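Local coordinates for protein peptidoglycan D,D-transpeptidase MrdA (Pseudomonas aeruginosa, PDB 7KIS) that probably cross-links cell-wall peptidoglycan as a D,D-transpeptidase and binds penicillin and the diazabicyclooctane inhibitor WCK 5153, at residues A[270-275]-A[579-584]; A[406-411]-A[463-468]; A[412-417]-A[459-464]; A[475-480]-A[491-496]. All coordinates share one frame; numbering follows the deposited sequence.

Interaction 1 of 4, residues A[270-275]-A[579-584]; sequences IVAIQP and IAVAVM
I270 and V583 run alongside each other off one face of the sheet. The CG1 branch of I270 lies 3.8 Å from CG1 of V583. With chi1 at -64°, CG1 of I270 is anti to the carbonyl carbon and runs beside V583. The other branch, CG2 of I270, is anti to the backbone N and comes to 4.2 Å from CG1 of V581. On the same face the short A272 is met by the tip of a longer neighbour. CD1 of I579 reaches to 3.8 Å from CB of A272, although the side chain of I579 starts off away from the other strand. V581 CG2 lies on A272 as well, more loosely. The opposite face carries V271, I273, A580 and A582. Here CB of I273 and CB of A580 are paired at 4.4 Å, and I273 turns outward beyond CB.

These strands, 268-273 and 579-585, are antiparallel neighbours in the central five-stranded sheet of the penicillin-binding transpeptidase fold. Helix 591-607 covers the I270 and V583 face. Helix 459-470 covers the other face. There A463 touches V271 and A582, and A467 touches I273; the short A580 and A582 let the helix lie close.

Two pairs of backbone bonds set the register. V271 N gives to A582 O at 3.1 Å, and A582 N returns to V271 O at 3.0 Å. I273 and A580 form the second hydrogen-bonded pair. I270 with V583 and A272 with V581 are the non-hydrogen-bonded pairs. Between the bonds, CA of V581 adds a C-H...O contact to V271 O at 3.3 Å.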
loop_
_atom_site.group_PDB
_atom_site.type_symbol
_atom_site.label_atom_id
_atom_site.label_comp_id
_atom_site.label_asym_id
_atom_site.label_seq_id
_atom_site.Cartn_x
_atom_site.Cartn_y
_atom_site.Cartn_z
ATOM N N ILE A 270 2.918 -6.432 2.118
ATOM C CA ILE A 270 3.965 -5.440 2.350
ATOM C C ILE A 270 4.096 -4.577 1.102
ATOM O O ILE A 270 4.196 -5.102 -0.011
ATOM C CB ILE A 270 5.320 -6.093 2.690
ATOM C CG1 ILE A 270 5.238 -6.859 4.011
ATOM C CG2 ILE A 270 6.420 -5.047 2.757
ATOM C CD1 ILE A 270 6.488 -7.645 4.325
ATOM N N VAL A 271 4.099 -3.257 1.283
ATOM C CA VAL A 271 4.198 -2.302 0.182
ATOM C C VAL A 271 5.247 -1.261 0.546
ATOM O O VAL A 271 5.127 -0.593 1.579
ATOM C CB VAL A 271 2.852 -1.624 -0.124
ATOM C CG1 VAL A 271 3.019 -0.608 -1.243
ATOM C CG2 VAL A 271 1.806 -2.662 -0.496
ATOM N N ALA A 272 6.266 -1.118 -0.298
ATOM C CA ALA A 272 7.323 -0.137 -0.095
ATOM C C ALA A 272 7.261 0.904 -1.205
ATOM O O ALA A 272 7.122 0.558 -2.382
ATOM C CB ALA A 272 8.697 -0.807 -0.070
ATOM N N ILE A 273 7.375 2.175 -0.828
ATOM C CA ILE A 273 7.231 3.294 -1.751
ATOM C C ILE A 273 8.409 4.249 -1.592
ATOM O O ILE A 273 8.817 4.563 -0.469
ATOM C CB ILE A 273 5.903 4.045 -1.527
ATOM C CG1 ILE A 273 4.709 3.122 -1.778
ATOM C CG2 ILE A 273 5.846 5.293 -2.392
ATOM C CD1 ILE A 273 3.415 3.844 -2.077
ATOM N N GLN A 274 8.963 4.701 -2.723
ATOM C CA GLN A 274 9.899 5.817 -2.718
ATOM C C GLN A 274 9.081 7.105 -2.760
ATOM O O GLN A 274 8.509 7.442 -3.805
ATOM C CB GLN A 274 10.868 5.742 -3.901
ATOM C CG GLN A 274 12.013 6.734 -3.810
ATOM C CD GLN A 274 13.213 6.337 -4.655
ATOM O OE1 GLN A 274 13.167 6.388 -5.885
ATOM N NE2 GLN A 274 14.302 5.958 -3.994
ATOM N N PRO A 275 9.020 7.860 -1.657
ATOM C CA PRO A 275 8.049 8.966 -1.579
ATOM C C PRO A 275 8.314 10.113 -2.543
ATOM O O PRO A 275 7.349 10.747 -2.995
ATOM C CB PRO A 275 8.165 9.422 -0.119
ATOM C CG PRO A 275 9.555 9.046 0.278
ATOM C CD PRO A 275 9.867 7.773 -0.453
ATOM N N ILE A 579 12.469 5.887 1.927
ATOM C CA ILE A 579 11.659 4.676 1.848
ATOM C C ILE A 579 10.418 4.877 2.704
ATOM O O ILE A 579 10.484 5.477 3.779
ATOM C CB ILE A 579 12.458 3.431 2.305
ATOM C CG1 ILE A 579 11.596 2.169 2.252
ATOM C CG2 ILE A 579 13.003 3.613 3.716
ATOM C CD1 ILE A 579 11.620 1.464 0.922
ATOM N N ALA A 580 9.278 4.395 2.211
ATOM C CA ALA A 580 8.025 4.389 2.958
ATOM C C ALA A 580 7.410 3.002 2.859
ATOM O O ALA A 580 7.213 2.490 1.753
ATOM C CB ALA A 580 7.053 5.448 2.429
ATOM N N VAL A 581 7.107 2.397 4.007
ATOM C CA VAL A 581 6.673 1.006 4.075
ATOM C C VAL A 581 5.375 0.920 4.867
ATOM O O VAL A 581 5.210 1.602 5.884
ATOM C CB VAL A 581 7.752 0.102 4.709
ATOM C CG1 VAL A 581 7.341 -1.360 4.632
ATOM C CG2 VAL A 581 9.093 0.309 4.031
ATOM N N ALA A 582 4.457 0.078 4.396
ATOM C CA ALA A 582 3.256 -0.291 5.135
ATOM C C ALA A 582 3.169 -1.809 5.169
ATOM O O ALA A 582 3.264 -2.460 4.124
ATOM C CB ALA A 582 1.997 0.302 4.500
ATOM N N VAL A 583 3.001 -2.370 6.365
ATOM C CA VAL A 583 3.006 -3.816 6.566
ATOM C C VAL A 583 1.732 -4.233 7.285
ATOM O O VAL A 583 1.352 -3.628 8.294
ATOM C CB VAL A 583 4.249 -4.281 7.345
ATOM C CG1 VAL A 583 4.251 -5.793 7.476
ATOM C CG2 VAL A 583 5.507 -3.826 6.623
ATOM N N MET A 584 1.070 -5.260 6.758
ATOM C CA MET A 584 -0.097 -5.874 7.382
ATOM C C MET A 584 0.198 -7.360 7.558
ATOM O O MET A 584 0.335 -8.089 6.570
ATOM C CB MET A 584 -1.347 -5.656 6.530
ATOM C CG MET A 584 -2.658 -5.884 7.262
ATOM S SD MET A 584 -3.138 -7.618 7.360
ATOM C CE MET A 584 -2.837 -8.148 5.678
#

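Interaction 2 of 4, residues A[406-411]-A[463-468]; sequences SRFGFG and AQMTAL
A Schellman motif ends helix 398-407, and the two phenylalanines around its glycine, F408 and F410, pack on M465 and L468 of helix 459-470. G409 has a positive phi of 103° and two bonds back into the last helical turn. One runs from G409 N to S406 O at 2.8 Å. From this turn the rings of F408 and F410 both reach M465 on helix 459-470.

M465 has CG anti to its backbone N (chi1 161°) and is extended beyond it. CG lies against the F408 ring and SD against the F410 ring. The F408 ring receives M465 at the edge, where CD2 lies 3.8 Å from M465 CG. The sulfur goes to F410. M465 SD is 3.6 Å from CZ of F410 and lies in the plane of that ring, a Met-aromatic contact at the edge. Over one face of F408 comes a methyl group of L468, with CD2 of F408 and CD2 of L468 4.1 Å apart. The same methyl also touches the backbone of F408.

Helix 330-340 closes in from another direction: A332 touches both F408 and M465, and L335 touches F408. The arrangement is a glycine-capped helix end whose flanking aromatics are buried against a neighbouring helix, within the helical part of the penicillin-binding transpeptidase fold.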
loop_
_atom_site.group_PDB
_atom_site.type_symbol
_atom_site.label_atom_id
_atom_site.label_comp_id
_atom_site.label_asym_id
_atom_site.label_seq_id
_atom_site.Cartn_x
_atom_site.Cartn_y
_atom_site.Cartn_z
ATOM N N SER A 406 -9.814 12.033 2.934
ATOM C CA SER A 406 -9.964 11.755 1.510
ATOM C C SER A 406 -8.807 12.346 0.716
ATOM O O SER A 406 -8.292 11.709 -0.210
ATOM C CB SER A 406 -11.300 12.292 0.999
ATOM O OG SER A 406 -11.705 11.605 -0.174
ATOM N N ARG A 407 -8.384 13.565 1.064
ATOM C CA ARG A 407 -7.242 14.176 0.396
ATOM C C ARG A 407 -5.959 13.393 0.635
ATOM O O ARG A 407 -4.972 13.609 -0.077
ATOM C CB ARG A 407 -7.076 15.626 0.854
ATOM C CG ARG A 407 -8.342 16.454 0.714
ATOM C CD ARG A 407 -8.052 17.879 0.271
ATOM N NE ARG A 407 -7.090 18.549 1.139
ATOM C CZ ARG A 407 -7.425 19.324 2.164
ATOM N NH1 ARG A 407 -8.703 19.525 2.454
ATOM N NH2 ARG A 407 -6.482 19.898 2.899
ATOM N N PHE A 408 -5.950 12.494 1.619
ATOM C CA PHE A 408 -4.829 11.598 1.861
ATOM C C PHE A 408 -4.920 10.316 1.043
ATOM O O PHE A 408 -4.001 9.492 1.104
ATOM C CB PHE A 408 -4.740 11.248 3.350
ATOM C CG PHE A 408 -3.725 12.056 4.105
ATOM C CD1 PHE A 408 -3.945 13.396 4.376
ATOM C CD2 PHE A 408 -2.547 11.474 4.544
ATOM C CE1 PHE A 408 -3.008 14.141 5.071
ATOM C CE2 PHE A 408 -1.606 12.213 5.239
ATOM C CZ PHE A 408 -1.838 13.547 5.503
ATOM N N GLY A 409 -6.003 10.124 0.295
ATOM C CA GLY A 409 -6.154 8.974 -0.570
ATOM C C GLY A 409 -7.056 7.874 -0.058
ATOM O O GLY A 409 -7.129 6.815 -0.694
ATOM N N PHE A 410 -7.750 8.085 1.056
ATOM C CA PHE A 410 -8.696 7.107 1.578
ATOM C C PHE A 410 -10.068 7.319 0.950
ATOM O O PHE A 410 -10.549 8.452 0.859
ATOM C CB PHE A 410 -8.781 7.202 3.101
ATOM C CG PHE A 410 -7.489 6.887 3.799
ATOM C CD1 PHE A 410 -6.979 5.599 3.791
ATOM C CD2 PHE A 410 -6.781 7.879 4.459
ATOM C CE1 PHE A 410 -5.788 5.305 4.430
ATOM C CE2 PHE A 410 -5.589 7.591 5.100
ATOM C CZ PHE A 410 -5.092 6.302 5.085
ATOM N N GLY A 411 -10.695 6.225 0.523
ATOM C CA GLY A 411 -11.978 6.302 -0.148
ATOM C C GLY A 411 -11.984 5.691 -1.535
ATOM O O GLY A 411 -12.732 4.743 -1.790
ATOM N N ALA A 463 0.238 2.755 2.512
ATOM C CA ALA A 463 1.610 3.079 2.126
ATOM C C ALA A 463 1.695 4.439 1.448
ATOM O O ALA A 463 2.680 5.165 1.623
ATOM C CB ALA A 463 2.168 1.990 1.211
ATOM N N GLN A 464 0.675 4.802 0.667
ATOM C CA GLN A 464 0.666 6.120 0.042
ATOM C C GLN A 464 0.508 7.220 1.085
ATOM O O GLN A 464 1.108 8.293 0.959
ATOM C CB GLN A 464 -0.446 6.199 -1.006
ATOM C CG GLN A 464 -0.622 7.573 -1.638
ATOM C CD GLN A 464 0.687 8.183 -2.111
ATOM O OE1 GLN A 464 1.564 7.489 -2.630
ATOM N NE2 GLN A 464 0.824 9.493 -1.934
ATOM N N MET A 465 -0.292 6.967 2.123
ATOM C CA MET A 465 -0.378 7.910 3.233
ATOM C C MET A 465 0.969 8.049 3.931
ATOM O O MET A 465 1.353 9.149 4.344
ATOM C CB MET A 465 -1.453 7.458 4.220
ATOM C CG MET A 465 -1.333 8.083 5.598
ATOM S SD MET A 465 -2.083 7.080 6.892
ATOM C CE MET A 465 -1.264 7.747 8.338
ATOM N N THR A 466 1.705 6.944 4.061
ATOM C CA THR A 466 3.026 7.000 4.675
ATOM C C THR A 466 3.998 7.797 3.816
ATOM O O THR A 466 4.781 8.601 4.336
ATOM C CB THR A 466 3.555 5.586 4.907
ATOM O OG1 THR A 466 2.490 4.745 5.368
ATOM C CG2 THR A 466 4.666 5.603 5.940
ATOM N N ALA A 467 3.973 7.580 2.498
ATOM C CA ALA A 467 4.790 8.388 1.601
ATOM C C ALA A 467 4.360 9.847 1.617
ATOM O O ALA A 467 5.195 10.743 1.450
ATOM C CB ALA A 467 4.719 7.832 0.178
ATOM N N LEU A 468 3.065 10.104 1.818
ATOM C CA LEU A 468 2.572 11.476 1.869
ATOM C C LEU A 468 3.120 12.220 3.080
ATOM O O LEU A 468 3.517 13.386 2.972
ATOM C CB LEU A 468 1.045 11.473 1.890
ATOM C CG LEU A 468 0.312 12.508 1.039
ATOM C CD1 LEU A 468 1.039 12.755 -0.273
ATOM C CD2 LEU A 468 -1.107 12.034 0.790
#

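Interaction 3 of 4, residues A[412-417]-A[459-464]; sequences QKVALD and PIQLAQ
Q461 NE2 is gripped by two backbone carbonyls, Q412 O of the loop and D423 O further along the chain. The bond from Q461 NE2 to Q412 O measures 2.5 Å, a value not to be read closely at this resolution. Its two ends differ in geometry. Q412 O lies almost in the amide plane of Q461, as an N-H donor requires. Seen from the carbonyl, the donor stands above the plane, 54° out of it, and so is not on a lone pair. The other end of the same amide is also held, because Q461 OE1 accepts from T458 N. With both ends bonded, the rotation of the amide is fixed. The side chain gets there by running out extended beyond CG.

V414 provides the apolar half of the contact. It points at the helix. Its chi1 of -77° puts CG1 anti to the carbonyl carbon and leaves CG2 between the backbone N and the carbonyl carbon. CG2 of V414 meets CG1 of I460 at 3.7 Å, and the two side chains pass antiparallel. The other branch, CG1 of V414, lies 4.0 Å from CG of Q461, on the aliphatic part of that glutamine. CB of V414 is 4.2 Å from CG of Q464, one turn on from I460. The backbone N atoms of V414 and A415 are held by the two carboxylate oxygens of E421.

The loop 412-417 follows helix 398-407 and lies across the first turns of helix 459-470. From the same helix I460 and A463 reach strand 268-273, while L462 turns to strands 566-572 and 579-585.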
loop_
_atom_site.group_PDB
_atom_site.type_symbol
_atom_site.label_atom_id
_atom_site.label_comp_id
_atom_site.label_asym_id
_atom_site.label_seq_id
_atom_site.Cartn_x
_atom_site.Cartn_y
_atom_site.Cartn_z
ATOM N N GLN A 412 -11.203 6.252 -2.452
ATOM C CA GLN A 412 -10.970 5.683 -3.774
ATOM C C GLN A 412 -9.518 5.222 -3.898
ATOM O O GLN A 412 -8.718 5.346 -2.966
ATOM C CB GLN A 412 -11.350 6.666 -4.881
ATOM C CG GLN A 412 -10.739 8.041 -4.778
ATOM C CD GLN A 412 -11.321 8.985 -5.811
ATOM O OE1 GLN A 412 -12.409 8.747 -6.339
ATOM N NE2 GLN A 412 -10.601 10.058 -6.109
ATOM N N LYS A 413 -9.183 4.683 -5.070
ATOM C CA LYS A 413 -7.870 4.096 -5.294
ATOM C C LYS A 413 -6.818 5.181 -5.485
ATOM O O LYS A 413 -7.118 6.308 -5.889
ATOM C CB LYS A 413 -7.900 3.208 -6.539
ATOM C CG LYS A 413 -8.229 3.995 -7.802
ATOM C CD LYS A 413 -9.244 3.307 -8.697
ATOM C CE LYS A 413 -8.622 2.172 -9.486
ATOM N NZ LYS A 413 -9.583 1.624 -10.484
ATOM N N VAL A 414 -5.573 4.831 -5.177
ATOM C CA VAL A 414 -4.478 5.786 -5.137
ATOM C C VAL A 414 -3.506 5.584 -6.294
ATOM O O VAL A 414 -3.035 6.555 -6.888
ATOM C CB VAL A 414 -3.738 5.728 -3.782
ATOM C CG1 VAL A 414 -4.540 6.441 -2.713
ATOM C CG2 VAL A 414 -3.471 4.289 -3.381
ATOM N N ALA A 415 -3.192 4.333 -6.622
ATOM C CA ALA A 415 -2.101 4.040 -7.537
ATOM C C ALA A 415 -2.464 4.429 -8.968
ATOM O O ALA A 415 -3.633 4.626 -9.315
ATOM C CB ALA A 415 -1.733 2.559 -7.476
ATOM N N LEU A 416 -1.433 4.531 -9.806
ATOM C CA LEU A 416 -1.609 4.882 -11.210
ATOM C C LEU A 416 -1.930 3.671 -12.078
ATOM O O LEU A 416 -2.812 3.751 -12.940
ATOM C CB LEU A 416 -0.354 5.583 -11.739
ATOM C CG LEU A 416 -0.341 5.917 -13.233
ATOM C CD1 LEU A 416 -1.523 6.805 -13.601
ATOM C CD2 LEU A 416 0.968 6.578 -13.625
ATOM N N ASP A 417 -1.242 2.547 -11.868
ATOM C CA ASP A 417 -1.327 1.403 -12.773
ATOM C C ASP A 417 -1.422 0.086 -11.997
ATOM O O ASP A 417 -0.588 -0.806 -12.120
ATOM C CB ASP A 417 -0.125 1.385 -13.716
ATOM C CG ASP A 417 1.187 1.637 -12.993
ATOM O OD1 ASP A 417 1.244 1.423 -11.766
ATOM O OD2 ASP A 417 2.161 2.052 -13.656
ATOM N N PRO A 459 -3.774 -1.883 1.820
ATOM C CA PRO A 459 -2.373 -1.676 2.227
ATOM C C PRO A 459 -1.604 -0.727 1.324
ATOM O O PRO A 459 -0.533 -0.252 1.722
ATOM C CB PRO A 459 -1.783 -3.091 2.184
ATOM C CG PRO A 459 -2.957 -3.990 2.376
ATOM C CD PRO A 459 -4.099 -3.313 1.679
ATOM N N ILE A 460 -2.107 -0.433 0.126
ATOM C CA ILE A 460 -1.462 0.568 -0.715
ATOM C C ILE A 460 -1.948 1.966 -0.345
ATOM O O ILE A 460 -1.171 2.927 -0.355
ATOM C CB ILE A 460 -1.703 0.248 -2.204
ATOM C CG1 ILE A 460 -1.217 1.395 -3.095
ATOM C CG2 ILE A 460 -3.173 -0.055 -2.461
ATOM C CD1 ILE A 460 0.282 1.585 -3.080
ATOM N N GLN A 461 -3.235 2.100 -0.009
ATOM C CA GLN A 461 -3.736 3.364 0.523
ATOM C C GLN A 461 -2.984 3.760 1.788
ATOM O O GLN A 461 -2.739 4.947 2.029
ATOM C CB GLN A 461 -5.234 3.259 0.803
ATOM C CG GLN A 461 -6.117 3.643 -0.368
ATOM C CD GLN A 461 -7.565 3.261 -0.146
ATOM O OE1 GLN A 461 -7.888 2.537 0.795
ATOM N NE2 GLN A 461 -8.448 3.747 -1.011
ATOM N N LEU A 462 -2.610 2.774 2.607
ATOM C CA LEU A 462 -1.814 3.051 3.798
ATOM C C LEU A 462 -0.403 3.488 3.426
ATOM O O LEU A 462 0.113 4.475 3.963
ATOM C CB LEU A 462 -1.765 1.816 4.698
ATOM C CG LEU A 462 -2.889 1.595 5.712
ATOM C CD1 LEU A 462 -4.028 0.805 5.093
ATOM C CD2 LEU A 462 -2.352 0.879 6.936
ATOM N N ALA A 463 0.238 2.755 2.512
ATOM C CA ALA A 463 1.610 3.079 2.126
ATOM C C ALA A 463 1.695 4.439 1.448
ATOM O O ALA A 463 2.680 5.165 1.623
ATOM C CB ALA A 463 2.168 1.990 1.211
ATOM N N GLN A 464 0.675 4.802 0.667
ATOM C CA GLN A 464 0.666 6.120 0.042
ATOM C C GLN A 464 0.508 7.220 1.085
ATOM O O GLN A 464 1.108 8.293 0.959
ATOM C CB GLN A 464 -0.446 6.199 -1.006
ATOM C CG GLN A 464 -0.622 7.573 -1.638
ATOM C CD GLN A 464 0.687 8.183 -2.111
ATOM O OE1 GLN A 464 1.564 7.489 -2.630
ATOM N NE2 GLN A 464 0.824 9.493 -1.934
#

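Interaction 4 of 4, residues A[475-480]-A[491-496]; sequences WIRPHL and DPDPMP
R477 meets two aspartates, D491 and D493, through charge alone. D493 OD1 is 3.5 Å from R477 NH2, and D491 OD2 is a long 3.7 Å from R477 NE. Both oxygens stand well out of the guanidinium plane, and no N-H points at either. The carbonyl D493 O sits over the centre of the guanidinium face, 3.2 Å from CZ of R477, and takes no hydrogen bond from it. M495 CG lies at the guanidinium edge.

The aspartates belong to an Asx turn in the loop between strand 481-484 and helix 504-518. D491 OD1 accepts from D493 N at 3.3 Å, met from above the carboxylate plane. The other oxygen, D491 OD2, takes a weak bond from a water. That water also donates weakly to W475 O and accepts weakly from M495 N, so it joins the two segments.

The indole of W475 is satisfied elsewhere: NE1 bonds to R407 O at the end of helix 398-407. W475 N bonds to D497 OD1. Against the indole face lies M495, whose chain is bent at chi2 and chi3. Its CB makes a CH-pi contact over the five-membered ring, 3.6 Å from W475 CD2. Its sulfur is over the six-membered ring, a Met-aromatic contact with SD 3.7 Å from W475 CZ2.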
loop_
_atom_site.group_PDB
_atom_site.type_symbol
_atom_site.label_atom_id
_atom_site.label_comp_id
_atom_site.label_asym_id
_atom_site.label_seq_id
_atom_site.Cartn_x
_atom_site.Cartn_y
_atom_site.Cartn_z
ATOM N N TRP A 475 1.601 15.373 -3.679
ATOM C CA TRP A 475 0.828 14.210 -4.093
ATOM C C TRP A 475 1.410 13.667 -5.391
ATOM O O TRP A 475 1.331 14.317 -6.438
ATOM C CB TRP A 475 -0.643 14.577 -4.265
ATOM C CG TRP A 475 -1.552 13.896 -3.294
ATOM C CD1 TRP A 475 -2.195 14.466 -2.235
ATOM C CD2 TRP A 475 -1.925 12.512 -3.292
ATOM N NE1 TRP A 475 -2.945 13.525 -1.573
ATOM C CE2 TRP A 475 -2.796 12.317 -2.203
ATOM C CE3 TRP A 475 -1.606 11.421 -4.106
ATOM C CZ2 TRP A 475 -3.352 11.075 -1.904
ATOM C CZ3 TRP A 475 -2.159 10.188 -3.808
ATOM C CH2 TRP A 475 -3.022 10.026 -2.717
ATOM N N ILE A 476 1.989 12.472 -5.320
ATOM C CA ILE A 476 2.408 11.718 -6.495
ATOM C C ILE A 476 1.900 10.296 -6.325
ATOM O O ILE A 476 2.229 9.629 -5.336
ATOM C CB ILE A 476 3.935 11.725 -6.677
ATOM C CG1 ILE A 476 4.475 13.157 -6.689
ATOM C CG2 ILE A 476 4.322 10.992 -7.954
ATOM C CD1 ILE A 476 5.950 13.255 -6.375
ATOM N N ARG A 477 1.107 9.834 -7.285
ATOM C CA ARG A 477 0.462 8.538 -7.157
ATOM C C ARG A 477 1.492 7.417 -7.266
ATOM O O ARG A 477 2.439 7.517 -8.053
ATOM C CB ARG A 477 -0.614 8.371 -8.229
ATOM C CG ARG A 477 -1.718 9.411 -8.144
ATOM C CD ARG A 477 -2.944 8.995 -8.936
ATOM N NE ARG A 477 -4.133 9.723 -8.503
ATOM C CZ ARG A 477 -5.361 9.482 -8.947
ATOM N NH1 ARG A 477 -5.570 8.530 -9.847
ATOM N NH2 ARG A 477 -6.383 10.197 -8.494
ATOM N N PRO A 478 1.342 6.345 -6.490
ATOM C CA PRO A 478 2.223 5.188 -6.666
ATOM C C PRO A 478 2.033 4.581 -8.046
ATOM O O PRO A 478 0.952 4.648 -8.635
ATOM C CB PRO A 478 1.777 4.220 -5.561
ATOM C CG PRO A 478 0.990 5.053 -4.597
ATOM C CD PRO A 478 0.365 6.141 -5.408
ATOM N N HIS A 479 3.102 3.984 -8.564
ATOM C CA HIS A 479 3.043 3.378 -9.884
ATOM C C HIS A 479 4.098 2.290 -9.980
ATOM O O HIS A 479 5.226 2.468 -9.514
ATOM C CB HIS A 479 3.245 4.423 -10.992
ATOM C CG HIS A 479 4.453 5.288 -10.798
ATOM N ND1 HIS A 479 5.573 5.188 -11.594
ATOM C CD2 HIS A 479 4.710 6.275 -9.907
ATOM C CE1 HIS A 479 6.473 6.072 -11.199
ATOM N NE2 HIS A 479 5.974 6.744 -10.176
ATOM N N LEU A 480 3.720 1.166 -10.590
ATOM C CA LEU A 480 4.665 0.080 -10.817
ATOM C C LEU A 480 5.522 0.350 -12.047
ATOM O O LEU A 480 6.754 0.295 -11.980
ATOM C CB LEU A 480 3.914 -1.245 -10.962
ATOM C CG LEU A 480 3.106 -1.689 -9.742
ATOM C CD1 LEU A 480 1.841 -2.420 -10.161
ATOM C CD2 LEU A 480 3.956 -2.564 -8.841
ATOM N N ASP A 491 0.544 10.730 -15.237
ATOM C CA ASP A 491 -0.726 10.592 -14.539
ATOM C C ASP A 491 -1.797 11.446 -15.205
ATOM O O ASP A 491 -1.696 12.680 -15.171
ATOM C CB ASP A 491 -0.555 10.990 -13.074
ATOM C CG ASP A 491 -1.791 10.713 -12.242
ATOM O OD1 ASP A 491 -2.720 10.046 -12.743
ATOM O OD2 ASP A 491 -1.829 11.161 -11.077
ATOM N N PRO A 492 -2.824 10.852 -15.819
ATOM C CA PRO A 492 -3.851 11.675 -16.474
ATOM C C PRO A 492 -4.711 12.444 -15.489
ATOM O O PRO A 492 -5.159 13.552 -15.811
ATOM C CB PRO A 492 -4.678 10.652 -17.269
ATOM C CG PRO A 492 -3.875 9.376 -17.251
ATOM C CD PRO A 492 -3.078 9.413 -15.991
ATOM N N ASP A 493 -4.959 11.895 -14.299
ATOM C CA ASP A 493 -5.760 12.552 -13.267
ATOM C C ASP A 493 -4.940 12.643 -11.988
ATOM O O ASP A 493 -4.965 11.725 -11.153
ATOM C CB ASP A 493 -7.067 11.799 -13.031
ATOM C CG ASP A 493 -7.945 12.466 -11.991
ATOM O OD1 ASP A 493 -8.298 11.803 -10.993
ATOM O OD2 ASP A 493 -8.281 13.655 -12.172
ATOM N N PRO A 494 -4.194 13.728 -11.792
ATOM C CA PRO A 494 -3.418 13.884 -10.558
ATOM C C PRO A 494 -4.315 14.184 -9.366
ATOM O O PRO A 494 -5.523 14.401 -9.486
ATOM C CB PRO A 494 -2.482 15.061 -10.861
ATOM C CG PRO A 494 -2.553 15.258 -12.352
ATOM C CD PRO A 494 -3.918 14.803 -12.756
ATOM N N MET A 495 -3.692 14.193 -8.190
ATOM C CA MET A 495 -4.341 14.589 -6.953
ATOM C C MET A 495 -3.743 15.897 -6.448
ATOM O O MET A 495 -2.525 16.090 -6.530
ATOM C CB MET A 495 -4.193 13.513 -5.870
ATOM C CG MET A 495 -5.151 12.343 -6.023
ATOM S SD MET A 495 -5.929 11.871 -4.466
ATOM C CE MET A 495 -7.153 13.165 -4.288
ATOM N N PRO A 496 -4.563 16.812 -5.935
ATOM C CA PRO A 496 -4.020 18.080 -5.433
ATOM C C PRO A 496 -3.154 17.853 -4.206
ATOM O O PRO A 496 -3.462 17.022 -3.350
ATOM C CB PRO A 496 -5.272 18.899 -5.091
ATOM C CG PRO A 496 -6.402 18.208 -5.798
ATOM C CD PRO A 496 -6.031 16.763 -5.840
HETATM O O HOH W 1 -0.691 12.616 -8.209
#

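Overall arrangement
Helix 459-470 ties most of the set together. Its A463 and Q464 belong to both interaction 2 and interaction 3, and its inner side rests on the sheet of interaction 1, where A582 CB is 3.6 Å from A463 N. Interactions 2 and 3 have centres about 7 Å apart and follow one continuous chain, 406-417. Interaction 4 abuts both: W475 packs beside L468, and L416 N lies 2.7 Å from P478 O, a probable hydrogen bond. Interaction 2 is nearest the catalytic centre, with the side chain of M465 about 10 Å from that of S327, the predicted acyl-ester serine. The bound inhibitor is about 12 Å from the side chains of M465 and V583.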